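Side-chain contacts in PilM (Pseudomonas aeruginosa, PDB 3HG9), which is of unknown function but, as a plasmid-encoded member of the PilM family, probably serves a conjugative pilus system: residues K53-R56 and L57-Y60; A68-A71 and S72-G76; V92-G96 and Q97-R101; P113-E116 and G117-V120. All coordinates share one frame; numbering follows the deposited sequence.

Overall arrangement
All four contacts are local, each within one unbroken run of chain. Contacts 1 and 2 touch each other in a two-stranded sheet, at the start of strand 57-62 and the end of strand 65-70. Contact 3 is the hairpin 88-94/97-100, and contact 4 leads into the neighbouring strand 119-123. Within one chain the two pairs are far apart, but across the dimer contact 2 packs on contact 4 of the other subunit. Contacts 1 to 3 lie at the surface; contact 4 is partly buried. Contacts 3 and 4 each hold a type II turn with glycine third. Contact 1 turns through a modelled cis peptide. Contact 2 relies on apolar carbons. All four reach the second subunit, contact 1 through Tyr60 alone.

Contact 1: K53-R56 and L57-Y60; sequences KPVR and LQGY
Lys53 and Leu57 make the main side-chain meeting here, and it is apolar. The lysine has CG anti to its backbone N (chi1 -170°) and bends further along, which lays its methylene groups over Leu57. Lys53 CD comes to 3.4 Å from Leu57 CB, and the two side chains cross obliquely. Lys53 CG also lies 3.9 Å from Leu57 CD1. More loosely, Pro54 CD is 4.3 Å from Leu57 CD1, and Val55 CG1 is 4.3 Å from Gln58 CG.

The polar interactions are mostly those of the backbone. Leu57 N donates to Pro54 O at 2.7 Å, nearly straight (171°) and on a lone pair of the carbonyl. This bond closes a four-residue turn. A cis peptide precedes Arg56 as modelled, and the backbone angles of Val55 and Arg56 resemble those of a type VI turn, although Arg56 is not a proline. Arg56 folds back on the turn. Arg56 NE gives a bond of 3.1 Å to Val55 O. The oxygen lies close to the guanidinium plane, but the N-H meets the C=O side-on (88°).

The charged end of Lys53 leaves the contact and forms a salt bridge with Asp42. Leu57 is buried, and its side chain packs on Leu19 and Tyr22 of helix 12-31. Lys53 therefore works in two ways: its carbon chain shields a buried leucine, and its ammonium group pairs with a carboxylate.

Contact 2: A68-A71 and S72-G76; sequences AFIA and SPPAG
Ile70 meets Pro73 and Pro74 through its CG2 branch, which stands opposite the backbone N. The other branch, with chi1 -90° and chi2 86°, carries CD1 away from the prolines. One methyl group thus faces the loop and the rest of the side chain is left for the sheet and helix. Ile70 CG2 sits 3.9 Å from Pro74 CD, and the side chain and the ring cross at about a right angle. The same methyl is 3.9 Å from Pro73 CA.

The chain reaches this arrangement by bending at Ala71, which has helical backbone angles. Ser72 then returns to an extended form. Pro73 and Pro74 follow with polyproline-like angles, and neither has a backbone N-H to offer. No hydrogen bond joins the two segments. The meeting is apolar, between one methyl group and the carbons of two prolines. Ser72 is exposed, and its CB points away from residues 68-71.

Ile70 ends strand 65-70, with its side chain on Leu57 of strand 57-62 and on Leu19 of helix 12-31. Residues 68-70 also pair in an antiparallel ladder with a strand of the second subunit, and Pro73 packs on Val119 of that subunit. At the far end Gly76, with positive phi, is the N-cap of helix 77-83. The loop therefore carries the chain from an interface strand into a short helix.

Contact 3: V92-G96 and Q97-R101; sequences VRRNG and QLVTR
Val92 and Val99 lie side by side on one face of the hairpin and point the same way. Val99 has CG1 between its backbone N and carbonyl carbon (chi1 67°), which turns that methyl toward the partner strand. Val99 CG1 is modelled 3.3 Å from Val92 CB. CG1 is also too near Val92 O, so its exact place is doubtful.

Arg94 shares this face. Its chain bends at chi3 (45°) and runs obliquely past the valine. Arg94 CD lies 4.0 Å from Val99 CG1, while the guanidinium meets Val99 CG2 at a slant. Arg93 points to the other face. It is extended as far as CD, and its CG passes 3.6 Å from Gln97 O. Its NH2 makes a weak hydrogen bond to Leu110 O.

The backbones of the two valines are paired by two bonds. Val99 N donates to Val92 O at 2.8 Å, though that oxygen is less surely placed. Val92 N donates to Val99 O at 3.3 Å, from 40° above the carbonyl plane.

Residues 94-97 form a type II turn with Gly96 at its third position, where the positive phi suits glycine. The arrangement is a tight antiparallel beta hairpin joining strands 88-94 and 97-100.

Contact 4: P113-E116 and G117-V120; sequences PIPE and GAVV
Ile114 points at Ala118 across the turn. Its CG1 is anti to the backbone N (chi1 159°) and lies 4.0 Å from Ala118 CB. CD1 is modelled too close to that CB for two carbons, so the detail there is doubtful. Pro115 adds to the apolar group, with its ring CD 4.2 Å from Ala118 CB. Pro115 O is also 3.4 Å from this CB. The isoleucine and the proline meet Ala118 CB from neighbouring directions.

Residues 115-118 form a type II beta turn. Gly117 holds the third position with positive phi (56°). The closing bond, from Ala118 N to Pro115 O at 3.5 Å, is weak. Glu116 lies at the exposed corner, its chain bent at chi2.

The next shell comes from strand 88-94. The backbone of Arg93 is hydrogen-bonded to Gly117 and Ala118, which ties the far arm of the turn to the sheet. The chain then becomes strand 119-123. Val119 and Val120 pair with a strand of the second subunit in an antiparallel ladder. Ile114 packs on Phe69 of that subunit, and Pro115 packs on its Ala71.

Contact 1: K53-R56 and L57-Y60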
ATOM      1  N   LYS B  53     -20.799   9.171 -10.600  1.00 37.46           N
ATOM      2  CA  LYS B  53     -19.709   8.306 -11.015  1.00 37.06           C
ATOM      3  C   LYS B  53     -19.738   8.258 -12.536  1.00 36.85           C
ATOM      4  O   LYS B  53     -20.821   8.243 -13.109  1.00 35.92           O
ATOM      5  CB  LYS B  53     -19.849   6.895 -10.397  1.00 37.29           C
ATOM      6  CG  LYS B  53     -18.607   5.938 -10.559  1.00 34.61           C
ATOM      7  CD  LYS B  53     -18.755   4.982 -11.758  1.00 36.74           C
ATOM      8  CE  LYS B  53     -19.634   3.754 -11.447  1.00 37.86           C
ATOM      9  NZ  LYS B  53     -21.087   3.974 -11.219  1.00 33.70           N
ATOM     10  N   PRO B  54     -18.552   8.280 -13.176  1.00 36.31           N
ATOM     11  CA  PRO B  54     -18.485   8.099 -14.597  1.00 36.84           C
ATOM     12  C   PRO B  54     -18.142   6.685 -14.894  1.00 38.66           C
ATOM     13  O   PRO B  54     -16.957   6.303 -14.782  1.00 40.69           O
ATOM     14  CB  PRO B  54     -17.286   8.926 -15.008  1.00 35.78           C
ATOM     15  CG  PRO B  54     -16.480   9.087 -13.789  1.00 34.81           C
ATOM     16  CD  PRO B  54     -17.274   8.728 -12.616  1.00 35.36           C
ATOM     17  N   VAL B  55     -19.100   5.866 -15.303  1.00 38.70           N
ATOM     18  CA  VAL B  55     -18.579   4.635 -15.825  1.00 38.68           C
ATOM     19  C   VAL B  55     -17.696   5.197 -16.972  1.00 39.18           C
ATOM     20  O   VAL B  55     -18.141   6.071 -17.769  1.00 41.24           O
ATOM     21  CB  VAL B  55     -19.647   3.689 -16.219  1.00 38.75           C
ATOM     22  CG1 VAL B  55     -19.274   2.315 -15.667  1.00 35.91           C
ATOM     23  CG2 VAL B  55     -20.993   4.180 -15.685  1.00 38.80           C
ATOM     24  N   ARG B  56     -16.465   4.722 -17.109  1.00 37.86           N
ATOM     25  CA  ARG B  56     -16.029   3.366 -16.827  1.00 35.62           C
ATOM     26  C   ARG B  56     -15.371   3.106 -15.441  1.00 35.54           C
ATOM     27  O   ARG B  56     -14.733   2.066 -15.275  1.00 36.45           O
ATOM     28  CB  ARG B  56     -15.090   2.956 -17.962  1.00 34.37           C
ATOM     29  CG  ARG B  56     -14.384   4.134 -18.792  1.00 32.22           C
ATOM     30  CD  ARG B  56     -14.262   5.642 -18.166  1.00 25.04           C
ATOM     31  NE  ARG B  56     -15.291   6.414 -18.816  1.00 24.88           N
ATOM     32  CZ  ARG B  56     -15.117   7.103 -19.932  1.00 28.76           C
ATOM     33  NH1 ARG B  56     -13.886   7.165 -20.453  1.00 24.59           N
ATOM     34  NH2 ARG B  56     -16.178   7.753 -20.511  1.00 26.16           N
ATOM     35  N   LEU B  57     -15.571   3.991 -14.450  1.00 33.49           N
ATOM     36  CA  LEU B  57     -15.122   3.714 -13.043  1.00 33.05           C
ATOM     37  C   LEU B  57     -15.836   2.522 -12.468  1.00 31.82           C
ATOM     38  O   LEU B  57     -17.024   2.588 -12.046  1.00 30.86           O
ATOM     39  CB  LEU B  57     -15.354   4.879 -12.066  1.00 32.49           C
ATOM     40  CG  LEU B  57     -14.265   5.213 -11.044  1.00 34.32           C
ATOM     41  CD1 LEU B  57     -14.772   6.355 -10.112  1.00 35.13           C
ATOM     42  CD2 LEU B  57     -13.637   4.072 -10.277  1.00 32.24           C
ATOM     43  N   GLN B  58     -15.082   1.442 -12.416  1.00 30.24           N
ATOM     44  CA  GLN B  58     -15.631   0.175 -12.054  1.00 29.66           C
ATOM     45  C   GLN B  58     -14.943  -0.223 -10.814  1.00 29.01           C
ATOM     46  O   GLN B  58     -13.846   0.223 -10.592  1.00 29.37           O
ATOM     47  CB  GLN B  58     -15.382  -0.814 -13.198  1.00 29.46           C
ATOM     48  CG  GLN B  58     -16.361  -0.593 -14.395  1.00 30.87           C
ATOM     49  CD  GLN B  58     -16.376  -1.792 -15.286  1.00 30.55           C
ATOM     50  OE1 GLN B  58     -15.773  -1.763 -16.383  1.00 28.30           O
ATOM     51  NE2 GLN B  58     -16.950  -2.917 -14.772  1.00 26.50           N
ATOM     52  N   GLY B  59     -15.587  -1.035  -9.994  1.00 29.30           N
ATOM     53  CA  GLY B  59     -14.947  -1.541  -8.819  1.00 30.15           C
ATOM     54  C   GLY B  59     -15.317  -2.989  -8.688  1.00 31.88           C
ATOM     55  O   GLY B  59     -16.303  -3.375  -9.286  1.00 30.95           O
ATOM     56  N   TYR B  60     -14.546  -3.767  -7.893  1.00 33.08           N
ATOM     57  CA  TYR B  60     -14.773  -5.207  -7.637  1.00 35.01           C
ATOM     58  C   TYR B  60     -14.280  -5.534  -6.209  1.00 37.15           C
ATOM     59  O   TYR B  60     -13.592  -4.732  -5.556  1.00 38.36           O
ATOM     60  CB  TYR B  60     -13.996  -6.048  -8.680  1.00 35.54           C
ATOM     61  CG  TYR B  60     -14.467  -7.480  -8.935  1.00 36.62           C
ATOM     62  CD1 TYR B  60     -15.764  -7.728  -9.407  1.00 40.24           C
ATOM     63  CD2 TYR B  60     -13.613  -8.587  -8.760  1.00 34.48           C
ATOM     64  CE1 TYR B  60     -16.222  -9.038  -9.651  1.00 39.87           C
ATOM     65  CE2 TYR B  60     -14.060  -9.897  -9.013  1.00 33.53           C
ATOM     66  CZ  TYR B  60     -15.381 -10.108  -9.467  1.00 38.55           C
ATOM     67  OH  TYR B  60     -15.931 -11.355  -9.737  1.00 37.76           O
TER

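Contact 2: A68-A71 and S72-G76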
ATOM      1  N   ALA B  68     -10.540  -0.735  -7.736  1.00 32.41           N
ATOM      2  CA  ALA B  68     -11.340   0.197  -8.526  1.00 32.81           C
ATOM      3  C   ALA B  68     -10.603   0.395  -9.838  1.00 33.34           C
ATOM      4  O   ALA B  68      -9.381   0.572  -9.790  1.00 34.15           O
ATOM      5  CB  ALA B  68     -11.471   1.557  -7.764  1.00 32.20           C
ATOM      6  N   PHE B  69     -11.281   0.326 -10.990  1.00 33.24           N
ATOM      7  CA  PHE B  69     -10.562   0.353 -12.255  1.00 33.67           C
ATOM      8  C   PHE B  69     -11.258   1.034 -13.409  1.00 35.55           C
ATOM      9  O   PHE B  69     -12.450   0.863 -13.622  1.00 34.74           O
ATOM     10  CB  PHE B  69     -10.172  -1.060 -12.699  1.00 32.79           C
ATOM     11  CG  PHE B  69     -11.307  -2.053 -12.711  1.00 31.47           C
ATOM     12  CD1 PHE B  69     -11.989  -2.345 -13.904  1.00 25.80           C
ATOM     13  CD2 PHE B  69     -11.654  -2.740 -11.527  1.00 30.41           C
ATOM     14  CE1 PHE B  69     -13.018  -3.272 -13.928  1.00 27.44           C
ATOM     15  CE2 PHE B  69     -12.696  -3.676 -11.513  1.00 28.99           C
ATOM     16  CZ  PHE B  69     -13.399  -3.954 -12.737  1.00 26.85           C
ATOM     17  N   ILE B  70     -10.492   1.823 -14.147  1.00 37.38           N
ATOM     18  CA  ILE B  70     -10.948   2.315 -15.429  1.00 39.17           C
ATOM     19  C   ILE B  70     -10.483   1.359 -16.503  1.00 40.13           C
ATOM     20  O   ILE B  70      -9.296   1.247 -16.798  1.00 40.55           O
ATOM     21  CB  ILE B  70     -10.584   3.782 -15.707  1.00 38.95           C
ATOM     22  CG1 ILE B  70     -11.716   4.655 -15.179  1.00 39.51           C
ATOM     23  CG2 ILE B  70     -10.542   4.093 -17.221  1.00 40.14           C
ATOM     24  CD1 ILE B  70     -11.612   5.016 -13.733  1.00 40.46           C
ATOM     25  N   ALA B  71     -11.485   0.676 -17.057  1.00 41.84           N
ATOM     26  CA  ALA B  71     -11.363  -0.421 -18.016  1.00 42.33           C
ATOM     27  C   ALA B  71     -10.491  -0.126 -19.256  1.00 43.04           C
ATOM     28  O   ALA B  71      -9.734  -1.030 -19.720  1.00 45.00           O
ATOM     29  CB  ALA B  71     -12.777  -0.929 -18.416  1.00 41.70           C
ATOM     30  N   SER B  72     -10.559   1.082 -19.811  1.00 41.73           N
ATOM     31  CA  SER B  72      -9.588   1.423 -20.850  1.00 41.73           C
ATOM     32  C   SER B  72      -9.170   2.896 -20.768  1.00 40.88           C
ATOM     33  O   SER B  72      -9.939   3.822 -21.112  1.00 40.77           O
ATOM     34  CB  SER B  72     -10.021   0.939 -22.265  1.00 42.16           C
ATOM     35  OG  SER B  72     -11.410   1.145 -22.530  1.00 44.78           O
ATOM     36  N   PRO B  73      -7.927   3.104 -20.341  1.00 39.86           N
ATOM     37  CA  PRO B  73      -7.559   4.347 -19.681  1.00 39.87           C
ATOM     38  C   PRO B  73      -7.370   5.465 -20.662  1.00 39.34           C
ATOM     39  O   PRO B  73      -7.210   5.197 -21.849  1.00 39.71           O
ATOM     40  CB  PRO B  73      -6.213   4.009 -19.029  1.00 39.88           C
ATOM     41  CG  PRO B  73      -5.602   3.014 -19.987  1.00 39.38           C
ATOM     42  CD  PRO B  73      -6.758   2.278 -20.676  1.00 39.42           C
ATOM     43  N   PRO B  74      -7.490   6.704 -20.179  1.00 39.11           N
ATOM     44  CA  PRO B  74      -7.093   7.994 -20.756  1.00 39.59           C
ATOM     45  C   PRO B  74      -5.690   8.197 -20.408  1.00 39.38           C
ATOM     46  O   PRO B  74      -5.208   7.458 -19.574  1.00 41.41           O
ATOM     47  CB  PRO B  74      -7.932   8.992 -19.974  1.00 39.66           C
ATOM     48  CG  PRO B  74      -9.183   8.244 -19.715  1.00 39.85           C
ATOM     49  CD  PRO B  74      -8.698   6.849 -19.348  1.00 39.52           C
ATOM     50  N   ALA B  75      -5.012   9.173 -21.001  1.00 39.03           N
ATOM     51  CA  ALA B  75      -3.560   9.242 -20.828  1.00 38.38           C
ATOM     52  C   ALA B  75      -3.108  10.141 -19.693  1.00 38.03           C
ATOM     53  O   ALA B  75      -3.677  11.196 -19.461  1.00 37.82           O
ATOM     54  CB  ALA B  75      -2.871   9.609 -22.142  1.00 39.09           C
ATOM     55  N   GLY B  76      -2.053   9.715 -18.998  1.00 38.82           N
ATOM     56  CA  GLY B  76      -1.538  10.385 -17.780  1.00 37.57           C
ATOM     57  C   GLY B  76      -2.239   9.953 -16.498  1.00 37.51           C
ATOM     58  O   GLY B  76      -2.040  10.581 -15.457  1.00 38.53           O
TER

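Contact 3: V92-G96 and Q97-R101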
ATOM      1  N   VAL B  92       9.434 -10.037   3.754  1.00 43.44           N
ATOM      2  CA  VAL B  92      10.767 -10.413   4.237  1.00 43.18           C
ATOM      3  C   VAL B  92      11.723 -10.171   3.105  1.00 43.50           C
ATOM      4  O   VAL B  92      11.331 -10.384   1.946  1.00 42.56           O
ATOM      5  CB  VAL B  92      10.789 -11.908   4.556  1.00 43.67           C
ATOM      6  CG1 VAL B  92      12.274 -12.469   4.729  1.00 43.26           C
ATOM      7  CG2 VAL B  92       9.864 -12.200   5.741  1.00 40.94           C
ATOM      8  N   ARG B  93      12.948  -9.731   3.437  1.00 43.17           N
ATOM      9  CA  ARG B  93      13.961  -9.421   2.428  1.00 44.04           C
ATOM     10  C   ARG B  93      14.781 -10.612   2.018  1.00 44.50           C
ATOM     11  O   ARG B  93      15.768 -10.996   2.699  1.00 45.96           O
ATOM     12  CB  ARG B  93      14.916  -8.318   2.878  1.00 43.80           C
ATOM     13  CG  ARG B  93      15.987  -8.037   1.839  1.00 45.57           C
ATOM     14  CD  ARG B  93      17.116  -7.220   2.403  1.00 47.87           C
ATOM     15  NE  ARG B  93      17.535  -6.166   1.475  1.00 47.46           N
ATOM     16  CZ  ARG B  93      18.543  -6.265   0.616  1.00 46.55           C
ATOM     17  NH1 ARG B  93      19.243  -7.385   0.554  1.00 48.13           N
ATOM     18  NH2 ARG B  93      18.851  -5.243  -0.184  1.00 44.69           N
ATOM     19  N   ARG B  94      14.416 -11.165   0.875  1.00 44.80           N
ATOM     20  CA  ARG B  94      15.244 -12.154   0.208  1.00 44.75           C
ATOM     21  C   ARG B  94      15.893 -11.484  -1.002  1.00 44.90           C
ATOM     22  O   ARG B  94      15.276 -10.717  -1.772  1.00 43.25           O
ATOM     23  CB  ARG B  94      14.471 -13.429  -0.051  1.00 45.22           C
ATOM     24  CG  ARG B  94      14.056 -14.093   1.301  1.00 48.22           C
ATOM     25  CD  ARG B  94      12.944 -15.105   1.159  1.00 54.04           C
ATOM     26  NE  ARG B  94      13.205 -15.963   0.002  1.00 60.03           N
ATOM     27  CZ  ARG B  94      12.427 -16.957  -0.421  1.00 60.93           C
ATOM     28  NH1 ARG B  94      11.302 -17.258   0.216  1.00 61.99           N
ATOM     29  NH2 ARG B  94      12.789 -17.646  -1.501  1.00 61.64           N
ATOM     30  N   ASN B  95      17.194 -11.706  -1.107  1.00 45.35           N
ATOM     31  CA  ASN B  95      18.019 -10.563  -1.407  1.00 45.79           C
ATOM     32  C   ASN B  95      18.064 -10.058  -2.795  1.00 47.00           C
ATOM     33  O   ASN B  95      18.488 -10.755  -3.742  1.00 47.57           O
ATOM     34  CB  ASN B  95      19.360 -10.622  -0.687  1.00 46.35           C
ATOM     35  CG  ASN B  95      19.176 -10.489   0.791  1.00 43.41           C
ATOM     36  OD1 ASN B  95      19.043  -9.389   1.314  1.00 40.23           O
ATOM     37  ND2 ASN B  95      19.053 -11.621   1.461  1.00 43.56           N
ATOM     38  N   GLY B  96      17.575  -8.824  -2.880  1.00 47.82           N
ATOM     39  CA  GLY B  96      17.266  -8.150  -4.132  1.00 49.11           C
ATOM     40  C   GLY B  96      15.750  -8.002  -4.180  1.00 50.32           C
ATOM     41  O   GLY B  96      15.190  -7.352  -5.138  1.00 50.19           O
ATOM     42  N   GLN B  97      15.086  -8.591  -3.156  1.00 49.73           N
ATOM     43  CA  GLN B  97      13.609  -8.775  -3.166  1.00 50.24           C
ATOM     44  C   GLN B  97      12.860  -8.559  -1.821  1.00 50.76           C
ATOM     45  O   GLN B  97      13.458  -8.683  -0.712  1.00 51.08           O
ATOM     46  CB  GLN B  97      13.251 -10.193  -3.667  1.00 49.89           C
ATOM     47  CG  GLN B  97      13.998 -10.663  -4.908  1.00 50.34           C
ATOM     48  CD  GLN B  97      13.155 -10.506  -6.152  1.00 54.01           C
ATOM     49  OE1 GLN B  97      13.063  -9.410  -6.747  1.00 51.94           O
ATOM     50  NE2 GLN B  97      12.499 -11.612  -6.551  1.00 52.99           N
ATOM     51  N   LEU B  98      11.541  -8.300  -1.937  1.00 49.97           N
ATOM     52  CA  LEU B  98      10.625  -8.243  -0.801  1.00 49.14           C
ATOM     53  C   LEU B  98       9.524  -9.259  -0.968  1.00 49.40           C
ATOM     54  O   LEU B  98       8.559  -9.043  -1.690  1.00 50.70           O
ATOM     55  CB  LEU B  98       9.991  -6.865  -0.674  1.00 49.23           C
ATOM     56  CG  LEU B  98       9.120  -6.625   0.559  1.00 48.36           C
ATOM     57  CD1 LEU B  98      10.093  -6.455   1.659  1.00 48.15           C
ATOM     58  CD2 LEU B  98       8.143  -5.387   0.481  1.00 47.32           C
ATOM     59  N   VAL B  99       9.647 -10.362  -0.268  1.00 49.66           N
ATOM     60  CA  VAL B  99       8.736 -11.469  -0.409  1.00 50.19           C
ATOM     61  C   VAL B  99       7.440 -11.248   0.376  1.00 50.62           C
ATOM     62  O   VAL B  99       7.429 -11.417   1.584  1.00 51.68           O
ATOM     63  CB  VAL B  99       9.458 -12.770   0.054  1.00 49.91           C
ATOM     64  CG1 VAL B  99       9.730 -12.720   1.518  1.00 50.10           C
ATOM     65  CG2 VAL B  99       8.666 -14.022  -0.294  1.00 49.77           C
ATOM     66  N   THR B 100       6.347 -10.876  -0.272  1.00 51.47           N
ATOM     67  CA  THR B 100       5.060 -10.859   0.459  1.00 52.72           C
ATOM     68  C   THR B 100       4.046 -11.923   0.050  1.00 52.95           C
ATOM     69  O   THR B 100       3.430 -11.813  -1.023  1.00 52.34           O
ATOM     70  CB  THR B 100       4.345  -9.505   0.386  1.00 53.02           C
ATOM     71  OG1 THR B 100       2.932  -9.720   0.555  1.00 54.56           O
ATOM     72  CG2 THR B 100       4.597  -8.806  -0.958  1.00 53.38           C
ATOM     73  N   ARG B 101       3.839 -12.905   0.929  1.00 53.65           N
ATOM     74  CA  ARG B 101       2.905 -14.029   0.667  1.00 55.02           C
ATOM     75  C   ARG B 101       1.420 -13.651   0.407  1.00 54.77           C
ATOM     76  O   ARG B 101       0.524 -14.110   1.141  1.00 54.85           O
ATOM     77  CB  ARG B 101       2.953 -15.050   1.817  1.00 55.82           C
ATOM     78  CG  ARG B 101       1.793 -14.886   2.849  1.00 58.42           C
ATOM     79  CD  ARG B 101       1.968 -13.640   3.728  1.00 62.04           C
ATOM     80  NE  ARG B 101       2.694 -13.994   4.946  1.00 66.03           N
ATOM     81  CZ  ARG B 101       2.126 -14.360   6.101  1.00 68.21           C
ATOM     82  NH1 ARG B 101       0.788 -14.392   6.228  1.00 69.82           N
ATOM     83  NH2 ARG B 101       2.910 -14.687   7.137  1.00 67.24           N
TER

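Contact 4: P113-E116 and G117-V120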
ATOM      1  N   PRO B 113      21.200  -0.679   4.270  1.00 39.37           N
ATOM      2  CA  PRO B 113      21.373  -0.958   5.675  1.00 39.64           C
ATOM      3  C   PRO B 113      20.371  -1.936   6.181  1.00 40.25           C
ATOM      4  O   PRO B 113      20.605  -2.572   7.213  1.00 41.06           O
ATOM      5  CB  PRO B 113      21.180   0.418   6.320  1.00 39.95           C
ATOM      6  CG  PRO B 113      21.611   1.402   5.228  1.00 39.84           C
ATOM      7  CD  PRO B 113      20.805   0.725   4.084  1.00 39.03           C
ATOM      8  N   ILE B 114      19.248  -2.041   5.483  1.00 40.91           N
ATOM      9  CA  ILE B 114      18.360  -3.151   5.722  1.00 41.67           C
ATOM     10  C   ILE B 114      18.962  -4.427   5.179  1.00 42.38           C
ATOM     11  O   ILE B 114      19.173  -4.566   3.963  1.00 42.96           O
ATOM     12  CB  ILE B 114      16.843  -2.927   5.350  1.00 41.41           C
ATOM     13  CG1 ILE B 114      16.172  -4.284   5.160  1.00 41.69           C
ATOM     14  CG2 ILE B 114      16.613  -1.904   4.231  1.00 42.05           C
ATOM     15  CD1 ILE B 114      15.808  -4.957   6.531  1.00 38.91           C
ATOM     16  N   PRO B 115      19.297  -5.347   6.101  1.00 43.06           N
ATOM     17  CA  PRO B 115      20.084  -6.466   5.622  1.00 42.52           C
ATOM     18  C   PRO B 115      19.158  -7.603   5.343  1.00 42.51           C
ATOM     19  O   PRO B 115      17.948  -7.454   5.475  1.00 42.87           O
ATOM     20  CB  PRO B 115      20.998  -6.764   6.820  1.00 41.58           C
ATOM     21  CG  PRO B 115      20.187  -6.470   8.000  1.00 41.25           C
ATOM     22  CD  PRO B 115      19.231  -5.324   7.584  1.00 42.98           C
ATOM     23  N   GLU B 116      19.755  -8.736   5.001  1.00 43.03           N
ATOM     24  CA  GLU B 116      19.089  -9.974   4.627  1.00 42.58           C
ATOM     25  C   GLU B 116      18.084 -10.445   5.647  1.00 41.30           C
ATOM     26  O   GLU B 116      18.253 -10.210   6.824  1.00 42.16           O
ATOM     27  CB  GLU B 116      20.160 -11.056   4.452  1.00 43.92           C
ATOM     28  CG  GLU B 116      21.653 -10.541   4.650  1.00 46.16           C
ATOM     29  CD  GLU B 116      22.126 -10.540   6.109  1.00 48.84           C
ATOM     30  OE1 GLU B 116      21.284 -10.630   7.020  1.00 51.39           O
ATOM     31  OE2 GLU B 116      23.353 -10.461   6.356  1.00 51.71           O
ATOM     32  N   GLY B 117      17.053 -11.150   5.169  1.00 40.78           N
ATOM     33  CA  GLY B 117      16.015 -11.745   5.994  1.00 38.34           C
ATOM     34  C   GLY B 117      15.272 -10.783   6.917  1.00 37.33           C
ATOM     35  O   GLY B 117      14.480 -11.223   7.754  1.00 38.06           O
ATOM     36  N   ALA B 118      15.494  -9.483   6.804  1.00 34.97           N
ATOM     37  CA  ALA B 118      14.806  -8.572   7.746  1.00 33.74           C
ATOM     38  C   ALA B 118      13.337  -8.484   7.359  1.00 33.32           C
ATOM     39  O   ALA B 118      13.044  -8.405   6.156  1.00 32.41           O
ATOM     40  CB  ALA B 118      15.440  -7.179   7.750  1.00 32.67           C
ATOM     41  N   VAL B 119      12.415  -8.507   8.339  1.00 32.45           N
ATOM     42  CA  VAL B 119      11.006  -8.155   8.038  1.00 31.00           C
ATOM     43  C   VAL B 119      10.863  -6.637   7.958  1.00 30.11           C
ATOM     44  O   VAL B 119      11.465  -5.911   8.768  1.00 30.69           O
ATOM     45  CB  VAL B 119       9.965  -8.759   9.046  1.00 31.91           C
ATOM     46  CG1 VAL B 119       8.488  -8.361   8.662  1.00 30.26           C
ATOM     47  CG2 VAL B 119      10.074 -10.297   9.088  1.00 32.17           C
ATOM     48  N   VAL B 120      10.079  -6.184   6.982  1.00 29.12           N
ATOM     49  CA  VAL B 120      10.091  -4.796   6.496  1.00 28.78           C
ATOM     50  C   VAL B 120       8.693  -4.184   6.201  1.00 29.41           C
ATOM     51  O   VAL B 120       7.919  -4.699   5.375  1.00 31.26           O
ATOM     52  CB  VAL B 120      10.792  -4.685   5.095  1.00 28.31           C
ATOM     53  CG1 VAL B 120      11.408  -3.290   4.902  1.00 25.41           C
ATOM     54  CG2 VAL B 120      11.818  -5.771   4.845  1.00 28.82           C
TER